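Predicted protease of the collagenase family (Methanopyrus kandleri, PDB 5D88) binds zinc and probably acts as a peptidase of the U32 family, on a TIM-barrel scaffold. Local coordinates at residues W25-S30 against T55-Y60; A82-T87 against D116-A121; V137-T142 against L157-I162; T163-L168 against A192-D197; S170-V175 against E239-E244. All coordinates share one frame; numbering follows the deposited sequence.

Contact 1: residues W25-S30 against T55-Y60; sequences WYLCCS and TLLPRY. With ACT (acetate ion), chain C.
Arg59 points one edge of its guanidinium at the backbone of Cys29: NH1 lies 2.7 Å from Cys29 O, yet the N-H...O angle is only 124°, so the hydrogen bond is short but weak. The carbonyl oxygen sits near the guanidinium plane. The same nitrogen has a stronger partner in the carboxylate of Glu65, with which it forms a salt bridge. A bend at chi3 (-52°) turns the chain so that NH1 reaches Cys29 O and comes within 3.4 Å of Ser30 CB. The rest of the contact is apolar. Leu27 and Leu57 reach for each other tip to tip, CD2 of Leu27 standing 3.5 Å from CD2 of Leu57, while the other methyl of Leu57, CD1, meets Cys29 SG at 3.8 Å. Within residues 55-60 the chain is pinned by Tyr60, whose OH donates to Thr55 O (2.7 Å) on a lone pair in the carbonyl plane and accepts from Leu57 N (2.9 Å). Leu57 CB lies over one face of that ring, toward its rim. Leu56 N gives a straight bond to an acetate, probably from the crystallisation liquor. This is the C-terminal mouth of a TIM barrel, where the end of strand 23-27 meets the long loop that follows strand 43-47.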
# COMPACT_ATOMS: atom_id res chain seq x y z
N TRP A 25 -24.03 2.44 9.35
CA TRP A 25 -23.22 3.64 9.42
C TRP A 25 -23.20 4.31 8.05
O TRP A 25 -23.13 3.64 7.02
CB TRP A 25 -21.80 3.28 9.83
CG TRP A 25 -21.73 2.78 11.23
CD1 TRP A 25 -21.99 1.52 11.67
CD2 TRP A 25 -21.37 3.54 12.37
NE1 TRP A 25 -21.81 1.46 13.03
CE2 TRP A 25 -21.43 2.69 13.48
CE3 TRP A 25 -21.00 4.87 12.57
CZ2 TRP A 25 -21.13 3.12 14.77
CZ3 TRP A 25 -20.70 5.29 13.83
CH2 TRP A 25 -20.77 4.43 14.92
N TYR A 26 -23.25 5.64 8.05
CA TYR A 26 -23.25 6.42 6.82
C TYR A 26 -22.09 7.41 6.82
O TYR A 26 -21.86 8.11 7.81
CB TYR A 26 -24.57 7.16 6.64
CG TYR A 26 -25.69 6.22 6.29
CD1 TYR A 26 -26.35 5.51 7.27
CD2 TYR A 26 -26.04 6.02 4.97
CE1 TYR A 26 -27.36 4.62 6.94
CE2 TYR A 26 -27.02 5.14 4.64
CZ TYR A 26 -27.69 4.45 5.62
OH TYR A 26 -28.68 3.58 5.24
N LEU A 27 -21.39 7.47 5.71
CA LEU A 27 -20.40 8.50 5.48
C LEU A 27 -21.07 9.87 5.46
O LEU A 27 -22.15 10.04 4.89
CB LEU A 27 -19.68 8.24 4.14
CG LEU A 27 -18.62 9.27 3.76
CD1 LEU A 27 -17.36 9.12 4.61
CD2 LEU A 27 -18.29 9.18 2.29
N CYS A 28 -20.42 10.85 6.09
CA CYS A 28 -20.93 12.22 6.06
C CYS A 28 -19.75 13.15 5.81
O CYS A 28 -18.86 13.26 6.67
CB CYS A 28 -21.65 12.56 7.36
SG CYS A 28 -22.27 14.21 7.38
N CYS A 29 -19.77 13.84 4.66
CA CYS A 29 -18.67 14.68 4.23
C CYS A 29 -18.95 16.16 4.35
O CYS A 29 -18.06 16.98 4.07
CB CYS A 29 -18.29 14.39 2.78
SG CYS A 29 -17.66 12.76 2.55
N SER A 30 -20.16 16.54 4.75
CA SER A 30 -20.52 17.94 4.85
C SER A 30 -21.71 18.06 5.77
O SER A 30 -22.46 17.10 5.99
CB SER A 30 -20.85 18.55 3.48
OG SER A 30 -22.09 18.08 3.01
N THR A 55 -9.43 6.89 2.08
CA THR A 55 -10.65 6.66 1.33
C THR A 55 -10.82 7.79 0.31
O THR A 55 -10.60 8.96 0.63
CB THR A 55 -11.84 6.60 2.29
OG1 THR A 55 -11.78 5.38 3.05
CG2 THR A 55 -13.16 6.58 1.56
N LEU A 56 -11.19 7.41 -0.91
CA LEU A 56 -11.25 8.32 -2.05
C LEU A 56 -12.66 8.91 -2.15
O LEU A 56 -13.62 8.21 -2.52
CB LEU A 56 -10.87 7.60 -3.34
CG LEU A 56 -9.50 6.92 -3.38
CD1 LEU A 56 -9.25 6.20 -4.69
CD2 LEU A 56 -8.38 7.92 -3.10
N LEU A 57 -12.77 10.21 -1.90
CA LEU A 57 -14.05 10.88 -1.78
C LEU A 57 -14.18 12.04 -2.75
O LEU A 57 -13.18 12.58 -3.23
CB LEU A 57 -14.24 11.42 -0.36
CG LEU A 57 -14.19 10.33 0.70
CD1 LEU A 57 -14.31 10.97 2.07
CD2 LEU A 57 -15.28 9.28 0.46
N PRO A 58 -15.42 12.47 -3.03
CA PRO A 58 -15.65 13.67 -3.86
C PRO A 58 -15.26 14.97 -3.19
O PRO A 58 -15.01 15.97 -3.88
CB PRO A 58 -17.16 13.65 -4.11
CG PRO A 58 -17.68 12.42 -3.56
CD PRO A 58 -16.67 11.80 -2.65
N ARG A 59 -15.29 15.01 -1.87
CA ARG A 59 -14.95 16.21 -1.13
C ARG A 59 -14.60 15.79 0.28
O ARG A 59 -15.07 14.75 0.76
CB ARG A 59 -16.08 17.25 -1.11
CG ARG A 59 -17.20 16.99 -0.08
CD ARG A 59 -18.09 18.23 0.16
NE ARG A 59 -17.31 19.43 0.48
CZ ARG A 59 -17.08 19.92 1.70
NH1 ARG A 59 -17.57 19.34 2.80
NH2 ARG A 59 -16.33 21.01 1.82
N TYR A 60 -13.77 16.59 0.92
CA TYR A 60 -13.28 16.31 2.27
C TYR A 60 -13.56 17.54 3.12
O TYR A 60 -13.23 18.67 2.70
CB TYR A 60 -11.78 15.99 2.27
CG TYR A 60 -11.42 14.75 1.52
CD1 TYR A 60 -11.31 14.76 0.13
CD2 TYR A 60 -11.18 13.56 2.20
CE1 TYR A 60 -10.97 13.62 -0.57
CE2 TYR A 60 -10.85 12.39 1.50
CZ TYR A 60 -10.75 12.43 0.12
OH TYR A 60 -10.41 11.31 -0.60
C ACT C . -12.55 4.04 -1.57
O ACT C . -12.68 2.80 -1.38
OXT ACT C . -11.41 4.51 -1.33
CH3 ACT C . -13.67 4.88 -2.09

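Contact 2: residues A82-T87 against D116-A121; sequences ALMDFT and DGVVVA
The backbones of 82-87 and 117-121 run parallel, 10° apart, joined by three hydrogen bonds: Ala82 N to Gly117 O, Val119 N to Ala82 O (2.8 Å) and Met84 N to Val119 O (2.9 Å). This is one beta-alpha-beta unit of the TIM barrel, strand 79-83 returning through helix 98-113 to strand 117-120. The last two bonds are nearly straight, and each donor lies almost along the C=O axis of its acceptor. On one face of the sheet Leu83 and Val119 cross obliquely; with CG anti to its N (chi1 -179°), the leucine brings CD1 to 3.6 Å from CG1 of Val119. On the other face Ala82 and Val118 sit under helix 98-113, where Leu109 touches both. Past the strand ends, Ala121 CB packs 3.5 Å from Asp85 O and then meets Thr87 CG2. Asp85 turns its carboxylate off to Ser140, Thr55 and Ala54 N, while Thr87 lies next in sequence to the zinc ligand Cys88 and gives its carbonyl to Asn205 of the second subunit. A water over the centre of the Phe86 ring ties the loop to the strand end, donating to Met84 O and to Phe86 O (2.7 Å) and accepting from Ala121 N (2.9 Å).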
# COMPACT_ATOMS: atom_id res chain seq x y z
N ALA A 82 -14.72 8.97 13.63
CA ALA A 82 -13.78 9.71 12.80
C ALA A 82 -13.13 8.76 11.82
O ALA A 82 -12.64 7.70 12.20
CB ALA A 82 -12.71 10.36 13.68
N LEU A 83 -13.09 9.16 10.55
CA LEU A 83 -12.37 8.44 9.51
C LEU A 83 -10.99 9.07 9.37
O LEU A 83 -10.86 10.21 8.91
CB LEU A 83 -13.14 8.46 8.19
CG LEU A 83 -12.53 7.73 7.00
CD1 LEU A 83 -12.46 6.21 7.26
CD2 LEU A 83 -13.35 8.00 5.77
N MET A 84 -9.97 8.31 9.76
CA MET A 84 -8.57 8.75 9.76
C MET A 84 -7.76 7.56 9.24
O MET A 84 -6.88 7.03 9.91
CB MET A 84 -8.11 9.18 11.15
CG MET A 84 -6.78 9.91 11.12
SD MET A 84 -6.33 10.52 12.74
CE MET A 84 -6.13 8.97 13.55
N ASP A 85 -8.07 7.12 8.02
CA ASP A 85 -7.60 5.82 7.55
C ASP A 85 -6.47 5.94 6.54
O ASP A 85 -6.34 5.08 5.67
CB ASP A 85 -8.75 4.99 6.98
CG ASP A 85 -9.36 5.56 5.72
OD1 ASP A 85 -9.12 6.71 5.36
OD2 ASP A 85 -10.11 4.82 5.07
N PHE A 86 -5.62 6.94 6.69
CA PHE A 86 -4.41 7.02 5.88
C PHE A 86 -3.65 5.70 5.87
O PHE A 86 -3.56 4.99 6.88
CB PHE A 86 -3.49 8.15 6.38
CG PHE A 86 -3.00 7.99 7.79
CD1 PHE A 86 -1.90 7.21 8.07
CD2 PHE A 86 -3.64 8.67 8.83
CE1 PHE A 86 -1.43 7.10 9.34
CE2 PHE A 86 -3.17 8.57 10.12
CZ PHE A 86 -2.07 7.78 10.38
N THR A 87 -3.08 5.38 4.70
CA THR A 87 -2.26 4.19 4.56
C THR A 87 -0.78 4.49 4.61
O THR A 87 0.04 3.55 4.57
CB THR A 87 -2.62 3.46 3.26
OG1 THR A 87 -2.58 4.36 2.14
CG2 THR A 87 -4.02 2.85 3.40
N ASP A 116 -17.01 8.55 19.17
CA ASP A 116 -17.21 7.24 19.78
C ASP A 116 -16.21 6.20 19.29
O ASP A 116 -15.97 5.21 19.99
CB ASP A 116 -18.62 6.76 19.47
CG ASP A 116 -19.68 7.71 20.01
OD1 ASP A 116 -19.79 7.82 21.24
OD2 ASP A 116 -20.40 8.35 19.20
N GLY A 117 -15.65 6.40 18.11
CA GLY A 117 -14.70 5.46 17.55
C GLY A 117 -13.91 6.12 16.44
O GLY A 117 -14.18 7.25 16.02
N VAL A 118 -12.92 5.37 15.95
CA VAL A 118 -12.01 5.85 14.92
C VAL A 118 -11.79 4.72 13.92
O VAL A 118 -11.55 3.57 14.31
CB VAL A 118 -10.65 6.32 15.49
CG1 VAL A 118 -9.91 7.10 14.43
CG2 VAL A 118 -10.82 7.17 16.73
N VAL A 119 -11.89 5.07 12.64
CA VAL A 119 -11.68 4.14 11.53
C VAL A 119 -10.30 4.42 10.96
O VAL A 119 -10.05 5.49 10.41
CB VAL A 119 -12.77 4.31 10.45
CG1 VAL A 119 -12.58 3.27 9.35
CG2 VAL A 119 -14.19 4.21 11.06
N VAL A 120 -9.40 3.45 11.11
CA VAL A 120 -7.99 3.63 10.76
C VAL A 120 -7.53 2.44 9.93
O VAL A 120 -8.13 1.37 9.95
CB VAL A 120 -7.11 3.76 12.02
CG1 VAL A 120 -7.57 4.95 12.84
CG2 VAL A 120 -7.13 2.49 12.86
N ALA A 121 -6.42 2.62 9.24
CA ALA A 121 -5.75 1.54 8.53
C ALA A 121 -4.40 1.17 9.13
O ALA A 121 -4.02 -0.00 9.10
CB ALA A 121 -5.54 1.93 7.08
O HOH W 1 -4.76 5.00 9.34

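Contact 3: residues V137-T142 against L157-I162; sequences VVVSHT and LGADVI. With ACT (acetate ion), chain C.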
# COMPACT_ATOMS: atom_id res chain seq x y z
N VAL A 137 -12.23 0.83 17.99
CA VAL A 137 -11.15 0.79 17.01
C VAL A 137 -11.62 -0.02 15.81
O VAL A 137 -11.80 -1.24 15.90
CB VAL A 137 -9.87 0.20 17.61
CG1 VAL A 137 -8.75 0.22 16.59
CG2 VAL A 137 -9.46 0.95 18.85
N VAL A 138 -11.84 0.67 14.69
CA VAL A 138 -12.37 0.08 13.46
C VAL A 138 -11.25 0.07 12.43
O VAL A 138 -10.67 1.11 12.12
CB VAL A 138 -13.57 0.88 12.92
CG1 VAL A 138 -14.14 0.22 11.66
CG2 VAL A 138 -14.63 1.05 13.96
N VAL A 139 -10.96 -1.11 11.88
CA VAL A 139 -10.01 -1.20 10.78
C VAL A 139 -10.74 -0.90 9.48
O VAL A 139 -11.71 -1.58 9.11
CB VAL A 139 -9.35 -2.58 10.72
CG1 VAL A 139 -8.40 -2.65 9.53
CG2 VAL A 139 -8.60 -2.86 12.03
N SER A 140 -10.26 0.12 8.78
CA SER A 140 -10.84 0.55 7.52
C SER A 140 -10.67 -0.50 6.43
O SER A 140 -9.71 -1.26 6.42
CB SER A 140 -10.16 1.84 7.05
OG SER A 140 -10.82 2.37 5.89
N HIS A 141 -11.59 -0.49 5.47
CA HIS A 141 -11.41 -1.27 4.26
C HIS A 141 -10.14 -0.88 3.51
O HIS A 141 -9.65 -1.68 2.72
CB HIS A 141 -12.64 -1.13 3.36
CG HIS A 141 -12.70 0.17 2.64
ND1 HIS A 141 -13.11 1.34 3.24
CD2 HIS A 141 -12.37 0.49 1.36
CE1 HIS A 141 -13.01 2.33 2.38
NE2 HIS A 141 -12.58 1.84 1.22
N THR A 142 -9.58 0.31 3.74
CA THR A 142 -8.35 0.66 3.03
C THR A 142 -7.13 -0.12 3.52
O THR A 142 -6.08 -0.07 2.87
CB THR A 142 -8.05 2.14 3.15
OG1 THR A 142 -7.88 2.46 4.54
CG2 THR A 142 -9.19 2.97 2.53
N LEU A 157 -3.63 -6.77 17.45
CA LEU A 157 -3.17 -5.41 17.70
C LEU A 157 -4.20 -4.57 18.43
O LEU A 157 -3.83 -3.51 18.97
CB LEU A 157 -2.80 -4.71 16.39
CG LEU A 157 -1.57 -5.23 15.65
CD1 LEU A 157 -1.56 -4.56 14.29
CD2 LEU A 157 -0.27 -4.95 16.41
N GLY A 158 -5.46 -5.00 18.45
CA GLY A 158 -6.47 -4.32 19.24
C GLY A 158 -7.72 -3.87 18.51
O GLY A 158 -8.52 -3.11 19.05
N ALA A 159 -7.93 -4.33 17.28
CA ALA A 159 -9.14 -3.93 16.58
C ALA A 159 -10.37 -4.45 17.30
O ALA A 159 -10.39 -5.58 17.80
CB ALA A 159 -9.13 -4.45 15.14
N ASP A 160 -11.42 -3.62 17.35
CA ASP A 160 -12.75 -4.02 17.81
C ASP A 160 -13.65 -4.45 16.67
O ASP A 160 -14.54 -5.30 16.86
CB ASP A 160 -13.42 -2.85 18.54
CG ASP A 160 -12.67 -2.43 19.80
OD1 ASP A 160 -12.36 -3.33 20.62
OD2 ASP A 160 -12.41 -1.22 19.98
N VAL A 161 -13.45 -3.85 15.50
CA VAL A 161 -14.25 -4.05 14.29
C VAL A 161 -13.28 -4.10 13.13
O VAL A 161 -12.36 -3.28 13.07
CB VAL A 161 -15.25 -2.90 14.08
CG1 VAL A 161 -16.08 -3.10 12.83
CG2 VAL A 161 -16.12 -2.71 15.29
N ILE A 162 -13.48 -5.03 12.20
CA ILE A 162 -12.68 -5.10 10.99
C ILE A 162 -13.60 -4.97 9.80
O ILE A 162 -14.57 -5.72 9.66
CB ILE A 162 -11.86 -6.40 10.92
CG1 ILE A 162 -10.80 -6.39 12.04
CG2 ILE A 162 -11.17 -6.50 9.57
CD1 ILE A 162 -9.99 -7.66 12.15
C ACT C . -12.55 4.04 -1.57
O ACT C . -12.68 2.80 -1.38
OXT ACT C . -11.41 4.51 -1.33
CH3 ACT C . -13.67 4.88 -2.09
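The Asp160 side chain crosses that of Val137 at about a right angle, and its carboxylate OD2, met on the anti side and 17° out of plane, accepts from the backbone N of Val137 at 2.9 Å. The other flat group, the His141 ring, has Thr142 CG2 over one face, toward the rim, and an acetate at its edge, where NE2 donates to the acetate O (2.8 Å). Both residues flank the strands of a beta-alpha-beta unit of the TIM barrel, in which helix 148-157 links strands 136-139 and 161-163. Val137 O is gripped twice, by Asp160 N (2.8 Å) and Val161 N (3.1 Å), and Val139 N bonds to Val161 O. Gly158 ends the helix in a Schellman motif, its positive phi turning the chain toward the second strand. Val138 and Val161 lie side by side, pointing the same way. On the opposite face of the sheet one methyl of Val139, CG2, meets Ala159 CB at 3.5 Å and Ile162 CG1 at 4.2 Å.

Contact 4: residues T163-L168 against A192-D197; sequences TVDPAL and AITFRD. With ACT (acetate ion), chain C.
Asp165 joins two loops at the C-terminal end of the TIM barrel: a chi1 of -179° holds CG anti to the backbone N, carrying the carboxylate to the turn that follows residues 192-193. From CB outward, CG comes first, 3.6 Å from Thr194 OG1. OD1 then takes the N-H of Phe195 on its syn lone pair, a nearly straight bond of 2.8 Å at 171°. OD2 receives the hydroxyl of Thr194, also on a syn lone pair, at 2.7 Å, and is met from above the carboxylate plane by Ala167 N. This last bond makes an Asx turn; Thr194 OG1 in turn accepts from Arg196 N, an ST turn at the start of the type I turn 194-197. Three donors thus fix the rotation of the buried carboxylate. Beside it, Pro166 CG packs on Ala192 CB at 3.7 Å and near Ile193 O. The Phe195 ring meets Phe195 of the second subunit, so the pinned turn lies at the dimer interface. Farther out, the extended Arg196 chain passes Ala167, whose CB lies over one face of the guanidinium, toward its rim, 3.6 Å from NE.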
# COMPACT_ATOMS: atom_id res chain seq x y z
N THR A 163 -13.30 -3.99 8.95
CA THR A 163 -13.97 -3.84 7.66
C THR A 163 -13.22 -4.70 6.65
O THR A 163 -12.01 -4.53 6.47
CB THR A 163 -13.98 -2.38 7.21
OG1 THR A 163 -14.38 -1.52 8.28
CG2 THR A 163 -14.95 -2.18 6.08
N VAL A 164 -13.91 -5.66 6.05
CA VAL A 164 -13.23 -6.51 5.08
C VAL A 164 -12.98 -5.73 3.79
O VAL A 164 -13.65 -4.74 3.47
CB VAL A 164 -14.04 -7.78 4.77
CG1 VAL A 164 -14.27 -8.60 6.04
CG2 VAL A 164 -15.36 -7.43 4.07
N ASP A 165 -11.98 -6.19 3.04
CA ASP A 165 -11.83 -5.66 1.70
C ASP A 165 -13.13 -5.87 0.93
O ASP A 165 -13.74 -6.95 1.02
CB ASP A 165 -10.67 -6.31 0.96
CG ASP A 165 -10.51 -5.73 -0.44
OD1 ASP A 165 -9.87 -4.67 -0.58
OD2 ASP A 165 -11.05 -6.31 -1.40
N PRO A 166 -13.60 -4.88 0.17
CA PRO A 166 -14.91 -5.00 -0.49
C PRO A 166 -15.04 -6.18 -1.44
O PRO A 166 -16.17 -6.59 -1.76
CB PRO A 166 -15.03 -3.66 -1.24
CG PRO A 166 -14.24 -2.74 -0.47
CD PRO A 166 -13.08 -3.50 0.10
N ALA A 167 -13.93 -6.76 -1.90
CA ALA A 167 -14.03 -7.94 -2.74
C ALA A 167 -14.72 -9.09 -2.03
O ALA A 167 -15.24 -9.99 -2.69
CB ALA A 167 -12.65 -8.39 -3.24
N LEU A 168 -14.77 -9.07 -0.70
CA LEU A 168 -15.39 -10.14 0.08
C LEU A 168 -16.86 -9.88 0.41
O LEU A 168 -17.47 -10.69 1.12
CB LEU A 168 -14.63 -10.34 1.39
CG LEU A 168 -13.37 -11.21 1.29
CD1 LEU A 168 -12.35 -10.58 0.38
CD2 LEU A 168 -12.78 -11.41 2.67
N ALA A 192 -17.37 1.07 -2.04
CA ALA A 192 -15.94 1.20 -1.79
C ALA A 192 -15.16 0.45 -2.85
O ALA A 192 -15.66 -0.48 -3.49
CB ALA A 192 -15.59 0.66 -0.40
N ILE A 193 -13.91 0.84 -3.01
CA ILE A 193 -13.01 0.24 -3.99
C ILE A 193 -12.29 -0.93 -3.34
O ILE A 193 -11.89 -0.87 -2.18
CB ILE A 193 -12.02 1.30 -4.50
CG1 ILE A 193 -12.78 2.42 -5.21
CG2 ILE A 193 -11.00 0.70 -5.46
CD1 ILE A 193 -12.00 3.67 -5.21
N THR A 194 -12.17 -2.03 -4.09
CA THR A 194 -11.41 -3.19 -3.63
C THR A 194 -9.93 -3.02 -3.95
O THR A 194 -9.54 -2.43 -4.96
CB THR A 194 -11.91 -4.48 -4.27
OG1 THR A 194 -11.00 -5.54 -3.98
CG2 THR A 194 -12.04 -4.38 -5.77
N PHE A 195 -9.09 -3.56 -3.05
CA PHE A 195 -7.67 -3.59 -3.28
C PHE A 195 -7.30 -4.41 -4.51
O PHE A 195 -6.16 -4.30 -4.99
CB PHE A 195 -6.97 -4.13 -2.02
CG PHE A 195 -5.56 -3.73 -1.91
CD1 PHE A 195 -5.22 -2.51 -1.33
CD2 PHE A 195 -4.56 -4.56 -2.37
CE1 PHE A 195 -3.91 -2.13 -1.19
CE2 PHE A 195 -3.23 -4.17 -2.26
CZ PHE A 195 -2.91 -2.95 -1.67
N ARG A 196 -8.23 -5.21 -5.05
CA ARG A 196 -8.02 -5.88 -6.33
C ARG A 196 -7.90 -4.89 -7.48
O ARG A 196 -7.41 -5.27 -8.55
CB ARG A 196 -9.16 -6.86 -6.59
CG ARG A 196 -9.09 -8.06 -5.68
CD ARG A 196 -10.13 -9.08 -5.95
NE ARG A 196 -10.02 -10.14 -4.96
CZ ARG A 196 -10.83 -11.19 -4.87
NH1 ARG A 196 -11.84 -11.35 -5.71
NH2 ARG A 196 -10.63 -12.09 -3.91
N ASP A 197 -8.36 -3.65 -7.29
CA ASP A 197 -8.17 -2.60 -8.28
C ASP A 197 -6.68 -2.42 -8.53
O ASP A 197 -5.89 -2.31 -7.59
CB ASP A 197 -8.81 -1.30 -7.75
CG ASP A 197 -8.63 -0.11 -8.67
OD1 ASP A 197 -7.52 0.45 -8.73
OD2 ASP A 197 -9.63 0.32 -9.28
C ACT C . -12.55 4.04 -1.57
O ACT C . -12.68 2.80 -1.38
OXT ACT C . -11.41 4.51 -1.33
CH3 ACT C . -13.67 4.88 -2.09

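Contact 5: residues S170-V175 against E239-E244; sequences SNEEEV and EELFDE
The N-terminal turn of helix 172-181 packs on the short 3-10 segment 239-241 that leads into the last barrel strand, and no hydrogen bond crosses between the two segments. Leu241 carries most of it. Both of its methyls meet Glu172: CD1 lies 3.9 Å from Glu172 CA, and CD2 is 3.9 Å from Glu172 CG, the leucine crossing the glutamate at about a right angle. Glu172 itself bends at chi2 (-95°), and its OE2 is hydrogen-bonded to Ser176 OG. This is the outer layer of the TIM barrel, helix 172-181 lying between strands 161-163 and 185-190 in the chain. Val175, one turn along, packs against Leu241 and Phe242: its CG1 is 3.7 Å from Leu241 O, and its CG2 comes obliquely to Phe242, 3.8 Å from CZ. Both Val175 and Phe242 also touch Leu186 of strand 185-190. Leu241 O is bound by Arg179, from the next turn of the same helix. Asn171 is the N-cap, and its OD1 accepts from Glu174 N at 3.1 Å, with the donor well above the plane of the amide carbonyl.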
# COMPACT_ATOMS: atom_id res chain seq x y z
N SER A 170 -19.68 -10.22 -0.90
CA SER A 170 -20.69 -11.23 -1.20
C SER A 170 -20.13 -12.64 -1.08
O SER A 170 -20.73 -13.58 -1.60
CB SER A 170 -21.28 -11.04 -2.60
OG SER A 170 -22.04 -9.86 -2.71
N ASN A 171 -19.01 -12.81 -0.40
CA ASN A 171 -18.27 -14.07 -0.42
C ASN A 171 -18.48 -14.78 0.91
O ASN A 171 -17.76 -14.55 1.88
CB ASN A 171 -16.79 -13.81 -0.70
CG ASN A 171 -16.05 -15.09 -1.06
OD1 ASN A 171 -16.36 -16.16 -0.56
ND2 ASN A 171 -15.06 -14.98 -1.94
N GLU A 172 -19.47 -15.68 0.94
CA GLU A 172 -19.81 -16.34 2.20
C GLU A 172 -18.65 -17.18 2.72
O GLU A 172 -18.34 -17.16 3.91
CB GLU A 172 -21.06 -17.20 2.04
CG GLU A 172 -21.54 -17.85 3.35
CD GLU A 172 -21.02 -19.27 3.56
OE1 GLU A 172 -21.14 -20.11 2.64
OE2 GLU A 172 -20.51 -19.56 4.67
N GLU A 173 -18.00 -17.93 1.82
CA GLU A 173 -16.92 -18.83 2.22
C GLU A 173 -15.78 -18.06 2.87
O GLU A 173 -15.26 -18.46 3.92
CB GLU A 173 -16.42 -19.58 1.00
CG GLU A 173 -15.41 -20.68 1.25
CD GLU A 173 -14.78 -21.19 -0.05
OE1 GLU A 173 -13.78 -20.59 -0.50
OE2 GLU A 173 -15.31 -22.16 -0.64
N GLU A 174 -15.37 -16.96 2.25
CA GLU A 174 -14.21 -16.24 2.76
C GLU A 174 -14.56 -15.43 4.00
O GLU A 174 -13.75 -15.34 4.94
CB GLU A 174 -13.61 -15.37 1.65
CG GLU A 174 -12.98 -16.24 0.56
CD GLU A 174 -12.33 -15.47 -0.58
OE1 GLU A 174 -12.00 -14.28 -0.43
OE2 GLU A 174 -12.14 -16.09 -1.66
N VAL A 175 -15.76 -14.86 4.07
CA VAL A 175 -16.14 -14.18 5.30
C VAL A 175 -16.25 -15.19 6.43
O VAL A 175 -15.84 -14.92 7.57
CB VAL A 175 -17.45 -13.39 5.10
CG1 VAL A 175 -17.99 -12.89 6.44
CG2 VAL A 175 -17.20 -12.23 4.15
N GLU A 239 -25.62 -8.53 3.23
CA GLU A 239 -25.54 -7.90 4.54
C GLU A 239 -25.63 -8.92 5.66
O GLU A 239 -25.09 -8.69 6.74
CB GLU A 239 -26.65 -6.87 4.72
CG GLU A 239 -26.50 -5.65 3.86
CD GLU A 239 -27.47 -4.56 4.25
OE1 GLU A 239 -28.25 -4.77 5.21
OE2 GLU A 239 -27.44 -3.49 3.60
N GLU A 240 -26.31 -10.04 5.41
CA GLU A 240 -26.47 -11.06 6.44
C GLU A 240 -25.13 -11.65 6.88
O GLU A 240 -25.08 -12.30 7.93
CB GLU A 240 -27.41 -12.17 5.93
CG GLU A 240 -26.85 -13.08 4.82
CD GLU A 240 -27.01 -12.52 3.41
OE1 GLU A 240 -27.32 -11.32 3.25
OE2 GLU A 240 -26.80 -13.28 2.45
N LEU A 241 -24.06 -11.43 6.11
CA LEU A 241 -22.74 -11.93 6.50
C LEU A 241 -22.05 -11.03 7.50
O LEU A 241 -21.01 -11.42 8.05
CB LEU A 241 -21.82 -12.06 5.28
CG LEU A 241 -22.34 -12.85 4.06
CD1 LEU A 241 -21.31 -12.86 2.91
CD2 LEU A 241 -22.66 -14.25 4.50
N PHE A 242 -22.58 -9.84 7.76
CA PHE A 242 -21.82 -8.83 8.47
C PHE A 242 -22.60 -8.33 9.68
O PHE A 242 -23.82 -8.41 9.73
CB PHE A 242 -21.47 -7.68 7.54
CG PHE A 242 -20.57 -8.09 6.42
CD1 PHE A 242 -19.20 -8.17 6.61
CD2 PHE A 242 -21.09 -8.41 5.17
CE1 PHE A 242 -18.37 -8.54 5.56
CE2 PHE A 242 -20.28 -8.79 4.14
CZ PHE A 242 -18.91 -8.86 4.33
N ASP A 243 -21.86 -7.83 10.65
CA ASP A 243 -22.44 -7.22 11.83
C ASP A 243 -22.77 -5.75 11.63
O ASP A 243 -23.66 -5.23 12.32
CB ASP A 243 -21.47 -7.35 13.00
CG ASP A 243 -21.06 -8.78 13.26
OD1 ASP A 243 -21.94 -9.58 13.64
OD2 ASP A 243 -19.88 -9.11 13.06
N GLU A 244 -22.07 -5.09 10.70
CA GLU A 244 -22.18 -3.66 10.47
C GLU A 244 -22.08 -3.40 8.98
O GLU A 244 -21.29 -4.05 8.30
CB GLU A 244 -21.06 -2.87 11.15
CG GLU A 244 -21.04 -3.06 12.64
CD GLU A 244 -19.95 -2.29 13.36
OE1 GLU A 244 -19.25 -1.45 12.74
OE2 GLU A 244 -19.78 -2.54 14.58

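In the fold
Contacts 2 and 3 are adjacent in the barrel wall, centres 8 Å apart, through the neighbouring strands 117-120 of contact 2 and 136-139 of contact 3. Asp85 OD2 ties contact 2 to both neighbours, 2.7 Å from Thr55 OG1 of contact 1 and 2.7 Å from Ser140 OG of contact 3. Contacts 1, 3 and 4 meet around one acetate, which Leu56, His141 and Ile193 hold together with Arg204. Contact 3 hands on to contact 4 along strand 161-163, and contact 5 packs against contact 4, where Val164 CG2 is 3.5 Å from Phe242 CE1. The zinc held by Cys88 and His209 lies about 7 Å from the Thr87 side chain in contact 2 and about 13 Å from that of Phe195 in contact 4.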